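Local coordinates for putative fimbrial associated sortase-like protein (Corynebacterium diphtheriae, PDB 5K9A) that probably acts as a class C sortase, a membrane-bound cysteine transpeptidase whose extracytoplasmic part, described here, would join pilin subunits into pili, at residues V123-S128 and T185-T190; I81-I86 and D146-T151; N5-R10 and R72-V77; F44-P49 and G106-S111. One frame throughout, in Å; residues are numbered along the deposited sequence. Where two conformers were deposited one is given.

Contacts 1 and 2 belong to one sheet, the first a parallel strand pair in its buried interior, the second an antiparallel pair that closes the ring and is partly open at its turn end. Leu-186 of contact 1 packs on Ile-81, Ile-83 and Ile-148 of contact 2. Contact 4 leans on contact 1 through backbone bonds between strands 105-107 and 123-125, and brings a loop, held by leucine, isoleucine and proline contacts and one water, close to the predicted active site. Contact 3 lies on the surface, far from that site, where charged side chains of the N-terminal helix meet a loop leading to strand 77-83 of contact 2.

Contact 1: V123-S128 and T185-T190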
loop_
_atom_site.group_PDB
_atom_site.type_symbol
_atom_site.label_atom_id
_atom_site.label_comp_id
_atom_site.label_asym_id
_atom_site.label_seq_id
_atom_site.Cartn_x
_atom_site.Cartn_y
_atom_site.Cartn_z
ATOM N N VAL A 123 -12.366 -9.449 16.856
ATOM C CA VAL A 123 -11.324 -10.401 17.247
ATOM C C VAL A 123 -10.145 -10.289 16.268
ATOM O O VAL A 123 -10.328 -10.452 15.067
ATOM C CB VAL A 123 -11.899 -11.776 17.175
ATOM C CG1 VAL A 123 -10.833 -12.783 17.590
ATOM C CG2 VAL A 123 -13.118 -11.872 18.126
ATOM N N ILE A 124 -8.984 -9.938 16.785
ATOM C CA ILE A 124 -7.805 -9.685 16.000
ATOM C C ILE A 124 -6.841 -10.871 16.279
ATOM O O ILE A 124 -6.524 -11.195 17.454
ATOM C CB ILE A 124 -7.115 -8.385 16.465
ATOM C CG1 ILE A 124 -8.058 -7.164 16.439
ATOM C CG2 ILE A 124 -5.862 -8.142 15.674
ATOM C CD1 ILE A 124 -8.757 -7.041 15.142
ATOM N N THR A 125 -6.424 -11.509 15.217
ATOM C CA THR A 125 -5.711 -12.777 15.223
ATOM C C THR A 125 -4.271 -12.622 14.843
ATOM O O THR A 125 -3.946 -11.931 13.850
ATOM C CB THR A 125 -6.339 -13.642 14.150
ATOM O OG1 THR A 125 -7.722 -13.817 14.508
ATOM C CG2 THR A 125 -5.684 -14.961 14.056
ATOM N N GLY A 126 -3.370 -13.218 15.612
ATOM C CA GLY A 126 -1.952 -13.271 15.189
ATOM C C GLY A 126 -1.306 -14.582 15.543
ATOM O O GLY A 126 -1.664 -15.235 16.527
ATOM N N HIS A 127 -0.346 -14.977 14.746
ATOM C CA HIS A 127 0.461 -16.148 15.051
ATOM C C HIS A 127 1.381 -15.893 16.228
ATOM O O HIS A 127 1.785 -14.789 16.536
ATOM C CB HIS A 127 1.408 -16.471 13.912
ATOM C CG HIS A 127 0.824 -17.210 12.775
ATOM N ND1 HIS A 127 0.111 -18.373 12.928
ATOM C CD2 HIS A 127 0.946 -17.014 11.432
ATOM C CE1 HIS A 127 -0.260 -18.829 11.747
ATOM N NE2 HIS A 127 0.254 -18.036 10.813
ATOM N N SER A 128 1.703 -16.970 16.867
ATOM C CA SER A 128 2.853 -17.001 17.708
ATOM C C SER A 128 3.674 -18.174 17.157
ATOM O O SER A 128 3.146 -19.132 16.588
ATOM C CB SER A 128 2.467 -17.228 19.150
ATOM O OG SER A 128 1.468 -18.208 19.205
ATOM N N THR A 185 -10.937 -8.511 21.422
ATOM C CA THR A 185 -10.091 -9.606 21.889
ATOM C C THR A 185 -8.966 -9.837 20.905
ATOM O O THR A 185 -9.182 -9.840 19.686
ATOM C CB THR A 185 -10.915 -10.921 22.147
ATOM O OG1 THR A 185 -11.685 -10.842 23.374
ATOM C CG2 THR A 185 -10.015 -12.114 22.317
ATOM N N LEU A 186 -7.770 -10.002 21.455
ATOM C CA LEU A 186 -6.606 -10.486 20.737
ATOM C C LEU A 186 -6.415 -11.961 20.975
ATOM O O LEU A 186 -6.306 -12.393 22.115
ATOM C CB LEU A 186 -5.359 -9.740 21.165
ATOM C CG LEU A 186 -5.529 -8.200 21.306
ATOM C CD1 LEU A 186 -4.188 -7.580 21.686
ATOM C CD2 LEU A 186 -6.052 -7.573 20.055
ATOM N N ILE A 187 -6.280 -12.732 19.902
ATOM C CA ILE A 187 -6.165 -14.171 19.987
ATOM C C ILE A 187 -4.889 -14.699 19.314
ATOM O O ILE A 187 -4.484 -14.255 18.209
ATOM C CB ILE A 187 -7.449 -14.832 19.458
ATOM C CG1 ILE A 187 -7.399 -16.329 19.614
ATOM C CG2 ILE A 187 -7.677 -14.577 17.983
ATOM C CD1 ILE A 187 -8.697 -17.018 19.207
ATOM N N THR A 188 -4.206 -15.617 19.993
ATOM C CA THR A 188 -3.121 -16.341 19.383
ATOM C C THR A 188 -3.167 -17.788 19.866
ATOM O O THR A 188 -3.998 -18.145 20.696
ATOM C CB THR A 188 -1.764 -15.690 19.706
ATOM O OG1 THR A 188 -0.752 -16.264 18.842
ATOM C CG2 THR A 188 -1.355 -15.890 21.152
ATOM N N CYS A 189 -2.311 -18.645 19.328
ATOM C CA CYS A 189 -2.295 -20.039 19.749
ATOM C C CYS A 189 -1.234 -20.302 20.795
ATOM O O CYS A 189 -0.230 -19.580 20.893
ATOM C CB CYS A 189 -2.066 -21.008 18.616
ATOM S SG CYS A 189 -3.288 -20.900 17.326
ATOM N N THR A 190 -1.487 -21.346 21.573
ATOM C CA THR A 190 -0.604 -21.701 22.658
ATOM C C THR A 190 -0.763 -23.185 22.979
ATOM O O THR A 190 -1.774 -23.790 22.652
ATOM C CB THR A 190 -0.966 -20.769 23.873
ATOM O OG1 THR A 190 0.024 -20.859 24.851
ATOM C CG2 THR A 190 -2.285 -21.164 24.551
HETATM O O HOH W 1 -0.165 -19.499 16.828
#
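Val-123, Thr-125, Thr-185 and Ile-187 occupy one face of the twisted parallel strand pair, Ile-124 and Leu-186 the other, while the facing strand edges are joined by backbone bonds. Ile-124 N gives its hydrogen to Thr-185 O at 2.9 Å, Ile-124 O takes one from Ile-187 N, and Gly-126 N ends the series on Ile-187 O. On the valine face, Val-123 CG1 lies 3.7 Å from Ile-187 CG2. Ile-187 CG2 sits between its backbone N and carbonyl carbon because Ile-187 CG1 is anti to the N (chi1 -176°), and it also covers Thr-125 OG1, a buried hydroxyl with no polar partner in the model. On the other face Leu-186 CD2 reaches Ile-124 CB at 3.8 Å, the two side chains running alongside each other; beta-branched and leucine residues suit this buried interior.

Such a parallel pair is central to the sortase barrel. Thr-185 to Cys-189 read TLITC, the family's TLXTC signature. Cys-189 lies on the second strand and His-127 in the loop just past the first; both are predicted catalytic residues and both touch Trp-50. Beyond Gly-126 the partners change from backbone to hydroxyl. Thr-188 OG1 donates to Gly-126 O at 2.7 Å, approaching 32° out of the carbonyl plane, which ties down the residue before the histidine. In one of its two conformers Ser-128 OG donates to Cys-189 O at 2.8 Å, a bond to be taken with reserve. A water accepts from Ser-128 N at 3.1 Å and, weakly, from Cys-189 N.

Contact 2: I81-I86 and D146-T151; sequences ISIPTI and DPIYIT
Ile-81 turns CG1 away from its own backbone N (chi1 -173°), which carries CD1 across to Ile-148 CG2 at 3.6 Å, while Ile-150, with CG1 beside its backbone N (chi1 -60°) and a bend at chi2, brings CD1 back to Ile-81 CG1 at 3.9 Å. The three isoleucines pack on one face of the pair formed by antiparallel strands 77-83 and 147-152, the pairing by which the sheet closes on itself in the sortase beta-barrel. Their branched, wholly apolar side chains suit the interior, where Leu-186 of strand 183-190 packs against Ile-81 and Ile-148.

Ser-82 and Tyr-149 form the hydrogen-bonded pair: Ser-82 N to Tyr-149 O at 2.8 Å, and Tyr-149 N back to Ser-82 O. These two residues face the other way from Ile-81 and Ile-150. The tyrosine ring presents its edge to Pro-84, whose CG lies 3.9 Å from CE2 and near the ring plane, and its OH is bound by Asp-212 and Asn-214 near the C-terminus.

At the open end Thr-85 OG1 makes a weak bond to Asp-146 OD2, a carboxylate oxygen that also accepts from Lys-143 N. Pro-84 and Pro-147 stand where the next hydrogen-bonded pair would fall, but neither has an N-H to give. A water fills in for the missing link: it accepts from Thr-85 N at 2.9 Å and donates to Pro-147 O at 2.7 Å.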
loop_
_atom_site.group_PDB
_atom_site.type_symbol
_atom_site.label_atom_id
_atom_site.label_comp_id
_atom_site.label_asym_id
_atom_site.label_seq_id
_atom_site.Cartn_x
_atom_site.Cartn_y
_atom_site.Cartn_z
ATOM N N ILE A 81 -2.571 -1.557 15.069
ATOM C CA ILE A 81 -2.632 -1.713 16.474
ATOM C C ILE A 81 -1.291 -1.502 17.140
ATOM O O ILE A 81 -0.248 -1.929 16.656
ATOM C CB ILE A 81 -3.225 -3.088 16.786
ATOM C CG1 ILE A 81 -3.479 -3.219 18.295
ATOM C CG2 ILE A 81 -2.282 -4.192 16.328
ATOM C CD1 ILE A 81 -4.159 -4.529 18.683
ATOM N N SER A 82 -1.321 -0.881 18.298
ATOM C CA SER A 82 -0.152 -0.675 19.101
ATOM C C SER A 82 -0.370 -1.156 20.533
ATOM O O SER A 82 -1.370 -0.798 21.155
ATOM C CB SER A 82 0.173 0.834 19.060
ATOM O OG SER A 82 1.249 1.050 19.936
ATOM N N ILE A 83 0.558 -1.966 21.050
ATOM C CA ILE A 83 0.522 -2.497 22.416
ATOM C C ILE A 83 1.865 -2.169 23.042
ATOM O O ILE A 83 2.835 -2.970 22.955
ATOM C CB ILE A 83 0.287 -4.004 22.421
ATOM C CG1 ILE A 83 -0.911 -4.340 21.562
ATOM C CG2 ILE A 83 0.020 -4.507 23.811
ATOM C CD1 ILE A 83 -1.078 -5.814 21.262
ATOM N N PRO A 84 1.977 -0.970 23.599
ATOM C CA PRO A 84 3.335 -0.538 23.915
ATOM C C PRO A 84 3.999 -1.316 25.024
ATOM O O PRO A 84 5.208 -1.426 25.008
ATOM C CB PRO A 84 3.202 0.940 24.331
ATOM C CG PRO A 84 1.711 1.214 24.436
ATOM C CD PRO A 84 1.000 0.115 23.675
ATOM N N THR A 85 3.264 -1.972 25.897
ATOM C CA THR A 85 3.946 -2.712 26.931
ATOM C C THR A 85 4.665 -3.944 26.403
ATOM O O THR A 85 5.485 -4.428 27.081
ATOM C CB THR A 85 3.029 -3.174 28.061
ATOM O OG1 THR A 85 1.957 -3.978 27.518
ATOM C CG2 THR A 85 2.484 -1.939 28.816
ATOM N N ILE A 86 4.345 -4.467 25.227
ATOM C CA ILE A 86 5.166 -5.530 24.620
ATOM C C ILE A 86 5.848 -5.058 23.346
ATOM O O ILE A 86 6.247 -5.858 22.510
ATOM C CB ILE A 86 4.338 -6.789 24.367
ATOM C CG1 ILE A 86 3.143 -6.510 23.473
ATOM C CG2 ILE A 86 3.868 -7.335 25.734
ATOM C CD1 ILE A 86 2.417 -7.763 23.041
ATOM N N ASP A 146 -3.112 -3.138 30.884
ATOM C CA ASP A 146 -2.296 -2.624 29.760
ATOM C C ASP A 146 -3.150 -1.967 28.672
ATOM O O ASP A 146 -4.201 -2.488 28.346
ATOM C CB ASP A 146 -1.476 -3.739 29.133
ATOM C CG ASP A 146 -0.252 -4.182 30.013
ATOM O OD1 ASP A 146 -0.017 -3.562 31.083
ATOM O OD2 ASP A 146 0.478 -5.131 29.610
ATOM N N PRO A 147 -2.665 -0.843 28.077
ATOM C CA PRO A 147 -3.416 -0.219 26.996
ATOM C C PRO A 147 -3.138 -0.809 25.621
ATOM O O PRO A 147 -2.025 -1.326 25.332
ATOM C CB PRO A 147 -2.966 1.230 27.060
ATOM C CG PRO A 147 -1.537 1.150 27.491
ATOM C CD PRO A 147 -1.484 -0.027 28.458
ATOM N N ILE A 148 -4.155 -0.713 24.774
ATOM C CA ILE A 148 -4.109 -1.114 23.379
ATOM C C ILE A 148 -4.663 0.016 22.552
ATOM O O ILE A 148 -5.742 0.551 22.881
ATOM C CB ILE A 148 -4.950 -2.370 23.160
ATOM C CG1 ILE A 148 -4.358 -3.572 23.935
ATOM C CG2 ILE A 148 -5.115 -2.700 21.681
ATOM C CD1 ILE A 148 -5.292 -4.753 24.020
ATOM N N TYR A 149 -3.956 0.424 21.509
ATOM C CA TYR A 149 -4.418 1.506 20.669
ATOM C C TYR A 149 -4.711 0.977 19.269
ATOM O O TYR A 149 -3.848 0.364 18.643
ATOM C CB TYR A 149 -3.358 2.617 20.616
ATOM C CG TYR A 149 -2.994 3.169 21.967
ATOM C CD1 TYR A 149 -3.633 4.285 22.479
ATOM C CD2 TYR A 149 -2.033 2.567 22.741
ATOM C CE1 TYR A 149 -3.319 4.778 23.740
ATOM C CE2 TYR A 149 -1.685 3.075 23.968
ATOM C CZ TYR A 149 -2.358 4.165 24.485
ATOM O OH TYR A 149 -2.033 4.645 25.757
ATOM N N ILE A 150 -5.902 1.224 18.770
ATOM C CA ILE A 150 -6.274 0.890 17.424
ATOM C C ILE A 150 -6.356 2.211 16.661
ATOM O O ILE A 150 -7.029 3.164 17.092
ATOM C CB ILE A 150 -7.649 0.242 17.345
ATOM C CG1 ILE A 150 -7.755 -1.071 18.141
ATOM C CG2 ILE A 150 -8.098 0.043 15.909
ATOM C CD1 ILE A 150 -7.154 -2.252 17.452
ATOM N N THR A 151 -5.795 2.249 15.455
ATOM C CA THR A 151 -5.947 3.425 14.575
ATOM C C THR A 151 -6.667 2.950 13.330
ATOM O O THR A 151 -6.273 1.946 12.707
ATOM C CB THR A 151 -4.585 4.067 14.242
ATOM O OG1 THR A 151 -3.972 4.462 15.485
ATOM C CG2 THR A 151 -4.711 5.324 13.336
HETATM O O HOH W 2 0.358 -1.965 26.312
#

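Contact 3: N5-R10 and R72-V77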
loop_
_atom_site.group_PDB
_atom_site.type_symbol
_atom_site.label_atom_id
_atom_site.label_comp_id
_atom_site.label_asym_id
_atom_site.label_seq_id
_atom_site.Cartn_x
_atom_site.Cartn_y
_atom_site.Cartn_z
ATOM N N ASN A 5 -1.586 -9.077 -14.398
ATOM C CA ASN A 5 -1.885 -7.840 -15.081
ATOM C C ASN A 5 -2.994 -7.116 -14.367
ATOM O O ASN A 5 -2.895 -5.922 -14.080
ATOM C CB ASN A 5 -2.279 -8.053 -16.529
ATOM C CG ASN A 5 -1.116 -8.527 -17.375
ATOM O OD1 ASN A 5 0.047 -8.327 -17.051
ATOM N ND2 ASN A 5 -1.435 -9.184 -18.478
ATOM N N ALA A 6 -4.046 -7.846 -14.052
ATOM C CA ALA A 6 -5.145 -7.257 -13.340
ATOM C C ALA A 6 -4.690 -6.758 -11.974
ATOM O O ALA A 6 -5.130 -5.681 -11.579
ATOM C CB ALA A 6 -6.286 -8.234 -13.207
ATOM N N ARG A 7 -3.866 -7.513 -11.273
ATOM C CA ARG A 7 -3.337 -7.083 -10.000
ATOM C C ARG A 7 -2.536 -5.752 -10.088
ATOM O O ARG A 7 -2.714 -4.874 -9.278
ATOM C CB ARG A 7 -2.471 -8.176 -9.388
ATOM C CG ARG A 7 -1.972 -7.875 -7.997
ATOM C CD ARG A 7 -1.711 -9.112 -7.060
ATOM N NE ARG A 7 -0.959 -10.130 -7.728
ATOM C CZ ARG A 7 -1.442 -11.278 -8.171
ATOM N NH1 ARG A 7 -2.697 -11.623 -7.963
ATOM N NH2 ARG A 7 -0.642 -12.089 -8.837
ATOM N N GLN A 8 -1.683 -5.638 -11.104
ATOM C CA GLN A 8 -0.898 -4.412 -11.333
ATOM C C GLN A 8 -1.766 -3.237 -11.662
ATOM O O GLN A 8 -1.571 -2.179 -11.038
ATOM C CB GLN A 8 0.166 -4.650 -12.360
ATOM C CG GLN A 8 1.185 -5.599 -11.791
ATOM C CD GLN A 8 2.190 -6.025 -12.832
ATOM O OE1 GLN A 8 2.121 -5.600 -13.966
ATOM N NE2 GLN A 8 3.110 -6.890 -12.440
ATOM N N ALA A 9 -2.762 -3.415 -12.535
ATOM C CA ALA A 9 -3.708 -2.395 -12.855
ATOM C C ALA A 9 -4.522 -1.930 -11.639
ATOM O O ALA A 9 -4.809 -0.718 -11.466
ATOM C CB ALA A 9 -4.658 -2.855 -13.936
ATOM N N ARG A 10 -4.904 -2.867 -10.764
ATOM C CA ARG A 10 -5.626 -2.519 -9.599
ATOM C C ARG A 10 -4.749 -1.729 -8.584
ATOM O O ARG A 10 -5.253 -0.861 -7.895
ATOM C CB ARG A 10 -6.224 -3.783 -8.958
ATOM C CG ARG A 10 -7.153 -3.465 -7.800
ATOM C CD ARG A 10 -7.928 -4.702 -7.339
ATOM N NE ARG A 10 -8.989 -4.325 -6.397
ATOM C CZ ARG A 10 -9.721 -5.176 -5.669
ATOM N NH1 ARG A 10 -10.635 -4.691 -4.847
ATOM N NH2 ARG A 10 -9.525 -6.492 -5.736
ATOM N N ARG A 72 -10.534 0.682 -2.739
ATOM C CA ARG A 72 -10.728 -0.580 -3.475
ATOM C C ARG A 72 -9.455 -1.337 -3.816
ATOM O O ARG A 72 -9.250 -1.758 -4.970
ATOM C CB ARG A 72 -11.508 -0.356 -4.793
ATOM C CG ARG A 72 -12.875 0.302 -4.646
ATOM C CD ARG A 72 -13.604 -0.470 -3.594
ATOM N NE ARG A 72 -15.048 -0.264 -3.549
ATOM C CZ ARG A 72 -15.750 -0.233 -2.403
ATOM N NH1 ARG A 72 -15.125 -0.381 -1.177
ATOM N NH2 ARG A 72 -17.060 -0.078 -2.500
ATOM N N ALA A 73 -8.561 -1.457 -2.864
ATOM C CA ALA A 73 -7.377 -2.225 -3.047
ATOM C C ALA A 73 -7.584 -3.735 -2.767
ATOM O O ALA A 73 -8.565 -4.123 -2.114
ATOM C CB ALA A 73 -6.295 -1.675 -2.142
ATOM N N GLU A 74 -6.627 -4.536 -3.234
ATOM C CA GLU A 74 -6.487 -5.918 -2.845
ATOM C C GLU A 74 -5.705 -5.957 -1.520
ATOM O O GLU A 74 -4.638 -5.376 -1.398
ATOM C CB GLU A 74 -5.676 -6.718 -3.870
ATOM C CG GLU A 74 -6.505 -7.366 -4.969
ATOM C CD GLU A 74 -5.644 -7.864 -6.138
ATOM O OE1 GLU A 74 -4.698 -8.650 -5.848
ATOM O OE2 GLU A 74 -5.906 -7.458 -7.318
ATOM N N ARG A 75 -6.223 -6.632 -0.534
ATOM C CA ARG A 75 -5.448 -6.802 0.728
ATOM C C ARG A 75 -4.933 -5.521 1.355
ATOM O O ARG A 75 -3.829 -5.447 1.815
ATOM C CB ARG A 75 -4.312 -7.792 0.504
ATOM C CG ARG A 75 -4.861 -9.148 0.055
ATOM C CD ARG A 75 -3.765 -10.203 -0.205
ATOM N NE ARG A 75 -4.383 -11.541 -0.296
ATOM C CZ ARG A 75 -4.526 -12.443 0.698
ATOM N NH1 ARG A 75 -4.087 -12.245 1.930
ATOM N NH2 ARG A 75 -5.117 -13.592 0.438
ATOM N N PRO A 76 -5.782 -4.512 1.443
ATOM C CA PRO A 76 -5.300 -3.354 2.170
ATOM C C PRO A 76 -5.156 -3.589 3.720
ATOM O O PRO A 76 -5.827 -4.465 4.314
ATOM C CB PRO A 76 -6.439 -2.343 1.961
ATOM C CG PRO A 76 -7.661 -3.205 1.984
ATOM C CD PRO A 76 -7.235 -4.468 1.207
ATOM N N VAL A 77 -4.312 -2.768 4.333
ATOM C CA VAL A 77 -4.293 -2.607 5.755
ATOM C C VAL A 77 -5.622 -1.955 6.118
ATOM O O VAL A 77 -5.963 -0.931 5.516
ATOM C CB VAL A 77 -3.157 -1.728 6.177
ATOM C CG1 VAL A 77 -3.210 -1.491 7.684
ATOM C CG2 VAL A 77 -1.809 -2.396 5.813
#
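Arg-10 of helix 2-18 faces Ala-73 with 6.8 Å between CA atoms, close enough for side chains to bridge from the helix to the irregular loop 72-77, in which Arg-72 has left-handed backbone angles. In the conformer described, Arg-10, an extended chain with CG anti to the backbone N (chi1 -173°), reaches Arg-72 O with NE at 2.9 Å; the donor stands 37° above the carbonyl plane. NH1 adds a weak bond to the same oxygen. One face of the guanidinium lies over the peptide joining Ala-73 to Glu-74, with Glu-74 N over its centre.

Glu-74, likewise in one of two conformers, extends between the two helix arginines, which are three residues apart and so on the same side of the helix. Its OE1 lies 3.3 Å from Arg-7 CD, and OE2 sits 3.4 Å from Arg-10 CD, so the carboxylate meets aliphatic carbon more closely than charged nitrogen. Arg-7 NH1 is 4.2 Å from OE1. These contacts remain tentative. Nearby, Asn-5 of the helix binds Thr-134 of the second subunit. The contact probably rests on one arginine-to-carbonyl bond with a weak long-range attraction round Glu-74, and may be adaptable.

Contact 4: F44-P49 and G106-S111; sequences FPILDP and GHLYGS
Leu-108 O is held by two donors from Ser-111, its backbone N at 3.0 Å and its OG at 2.7 Å, the hydroxyl lying in the carbonyl plane on a lone pair. That closes a type II turn from Leu-108 to Ser-111. Gly-110 fills its third position, at backbone angles that would jam a side chain against the carbonyl before it; a CB here would also run into Pro-45 O. Serine serves twice here, since its OG also receives Val-123 N of the adjoining strand.

Leu-108, with CG anti to its backbone N (chi1 176°), holds both methyls up to the loop: CD1 lies 3.5 Å from Leu-47 O and 4.1 Å from Pro-49 CB, while CD2 meets Ile-46 CG1 at 4.0 Å. This loop continues through Asp-48, Pro-49 and Trp-50, the DPW sequence found in the lid of class C sortases. Asp-48 makes a salt bridge to Arg-198, and Pro-49 comes within about 7 Å, side chain to side chain, of the predicted nucleophile Cys-189, consistent with a lid over the active site.

No direct hydrogen bond joins loop and turn; a water accepts from Leu-47 N at 2.6 Å and donates to Tyr-109 O. Farther out, Tyr-109 makes T-shaped contacts with Tyr-61 and Tyr-64, and its OH meets the edge of the Phe-44 ring at CE2, in the ring plane, at 3.8 Å.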
loop_
_atom_site.group_PDB
_atom_site.type_symbol
_atom_site.label_atom_id
_atom_site.label_comp_id
_atom_site.label_asym_id
_atom_site.label_seq_id
_atom_site.Cartn_x
_atom_site.Cartn_y
_atom_site.Cartn_z
ATOM N N PHE A 44 -23.481 -13.584 13.585
ATOM C CA PHE A 44 -22.709 -14.529 12.753
ATOM C C PHE A 44 -21.954 -15.546 13.625
ATOM O O PHE A 44 -21.541 -15.222 14.723
ATOM C CB PHE A 44 -21.735 -13.797 11.816
ATOM C CG PHE A 44 -22.382 -13.300 10.531
ATOM C CD1 PHE A 44 -23.763 -12.936 10.490
ATOM C CD2 PHE A 44 -21.632 -13.172 9.358
ATOM C CE1 PHE A 44 -24.367 -12.490 9.302
ATOM C CE2 PHE A 44 -22.234 -12.716 8.169
ATOM C CZ PHE A 44 -23.600 -12.374 8.139
ATOM N N PRO A 45 -21.837 -16.793 13.156
ATOM C CA PRO A 45 -21.017 -17.724 13.898
ATOM C C PRO A 45 -19.541 -17.370 13.659
ATOM O O PRO A 45 -19.168 -16.683 12.670
ATOM C CB PRO A 45 -21.399 -19.086 13.309
ATOM C CG PRO A 45 -21.786 -18.775 11.882
ATOM C CD PRO A 45 -22.222 -17.323 11.829
ATOM N N ILE A 46 -18.751 -17.756 14.630
ATOM C CA ILE A 46 -17.351 -17.398 14.724
ATOM C C ILE A 46 -16.582 -18.717 14.742
ATOM O O ILE A 46 -16.767 -19.504 15.648
ATOM C CB ILE A 46 -17.166 -16.529 15.989
ATOM C CG1 ILE A 46 -16.531 -15.223 15.581
ATOM C CG2 ILE A 46 -16.326 -17.160 17.072
ATOM C CD1 ILE A 46 -17.410 -14.468 14.628
ATOM N N LEU A 47 -15.789 -18.976 13.709
ATOM C CA LEU A 47 -15.006 -20.202 13.614
ATOM C C LEU A 47 -13.529 -19.946 13.991
ATOM O O LEU A 47 -13.005 -18.834 13.772
ATOM C CB LEU A 47 -15.054 -20.734 12.179
ATOM C CG LEU A 47 -16.462 -20.923 11.584
ATOM C CD1 LEU A 47 -16.374 -21.310 10.105
ATOM C CD2 LEU A 47 -17.262 -21.930 12.403
ATOM N N ASP A 48 -12.845 -20.980 14.480
ATOM C CA ASP A 48 -11.424 -20.868 14.796
ATOM C C ASP A 48 -10.634 -20.575 13.546
ATOM O O ASP A 48 -10.777 -21.241 12.542
ATOM C CB ASP A 48 -10.867 -22.127 15.410
ATOM C CG ASP A 48 -9.437 -21.942 15.842
ATOM O OD1 ASP A 48 -9.275 -21.357 16.926
ATOM O OD2 ASP A 48 -8.508 -22.283 15.050
ATOM N N PRO A 49 -9.762 -19.580 13.597
ATOM C CA PRO A 49 -9.107 -19.279 12.313
ATOM C C PRO A 49 -7.967 -20.194 11.875
ATOM O O PRO A 49 -7.575 -20.120 10.704
ATOM C CB PRO A 49 -8.569 -17.881 12.519
ATOM C CG PRO A 49 -8.499 -17.681 13.982
ATOM C CD PRO A 49 -9.548 -18.546 14.615
ATOM N N GLY A 106 -4.612 -10.577 11.361
ATOM C CA GLY A 106 -5.813 -10.775 10.631
ATOM C C GLY A 106 -7.019 -10.439 11.517
ATOM O O GLY A 106 -6.935 -10.409 12.752
ATOM N N HIS A 107 -8.091 -10.072 10.886
ATOM C CA HIS A 107 -9.334 -9.790 11.543
ATOM C C HIS A 107 -10.217 -10.985 11.312
ATOM O O HIS A 107 -10.354 -11.478 10.198
ATOM C CB HIS A 107 -9.953 -8.500 10.990
ATOM C CG HIS A 107 -11.371 -8.324 11.403
ATOM N ND1 HIS A 107 -12.405 -8.783 10.630
ATOM C CD2 HIS A 107 -11.918 -7.958 12.582
ATOM C CE1 HIS A 107 -13.540 -8.620 11.274
ATOM N NE2 HIS A 107 -13.274 -8.088 12.445
ATOM N N LEU A 108 -10.852 -11.474 12.368
ATOM C CA LEU A 108 -11.595 -12.703 12.271
ATOM C C LEU A 108 -12.986 -12.416 11.658
ATOM O O LEU A 108 -13.818 -11.729 12.276
ATOM C CB LEU A 108 -11.763 -13.304 13.657
ATOM C CG LEU A 108 -12.616 -14.590 13.766
ATOM C CD1 LEU A 108 -12.029 -15.644 12.858
ATOM C CD2 LEU A 108 -12.601 -15.157 15.169
ATOM N N TYR A 109 -13.215 -12.937 10.462
ATOM C CA TYR A 109 -14.481 -12.820 9.735
ATOM C C TYR A 109 -15.634 -13.353 10.541
ATOM O O TYR A 109 -15.551 -14.432 11.102
ATOM C CB TYR A 109 -14.423 -13.529 8.394
ATOM C CG TYR A 109 -15.750 -13.449 7.644
ATOM C CD1 TYR A 109 -16.191 -12.236 7.125
ATOM C CD2 TYR A 109 -16.561 -14.576 7.481
ATOM C CE1 TYR A 109 -17.411 -12.118 6.476
ATOM C CE2 TYR A 109 -17.783 -14.492 6.805
ATOM C CZ TYR A 109 -18.194 -13.237 6.308
ATOM O OH TYR A 109 -19.379 -13.077 5.662
ATOM N N GLY A 110 -16.689 -12.557 10.661
ATOM C CA GLY A 110 -17.829 -12.909 11.519
ATOM C C GLY A 110 -17.834 -12.028 12.767
ATOM O O GLY A 110 -18.856 -11.889 13.332
ATOM N N SER A 111 -16.689 -11.474 13.202
ATOM C CA SER A 111 -16.644 -10.502 14.264
ATOM C C SER A 111 -16.717 -9.094 13.711
ATOM O O SER A 111 -16.423 -8.831 12.539
ATOM C CB SER A 111 -15.375 -10.669 15.122
ATOM O OG SER A 111 -14.185 -10.192 14.509
HETATM O O HOH W 3 -15.546 -17.264 11.716
#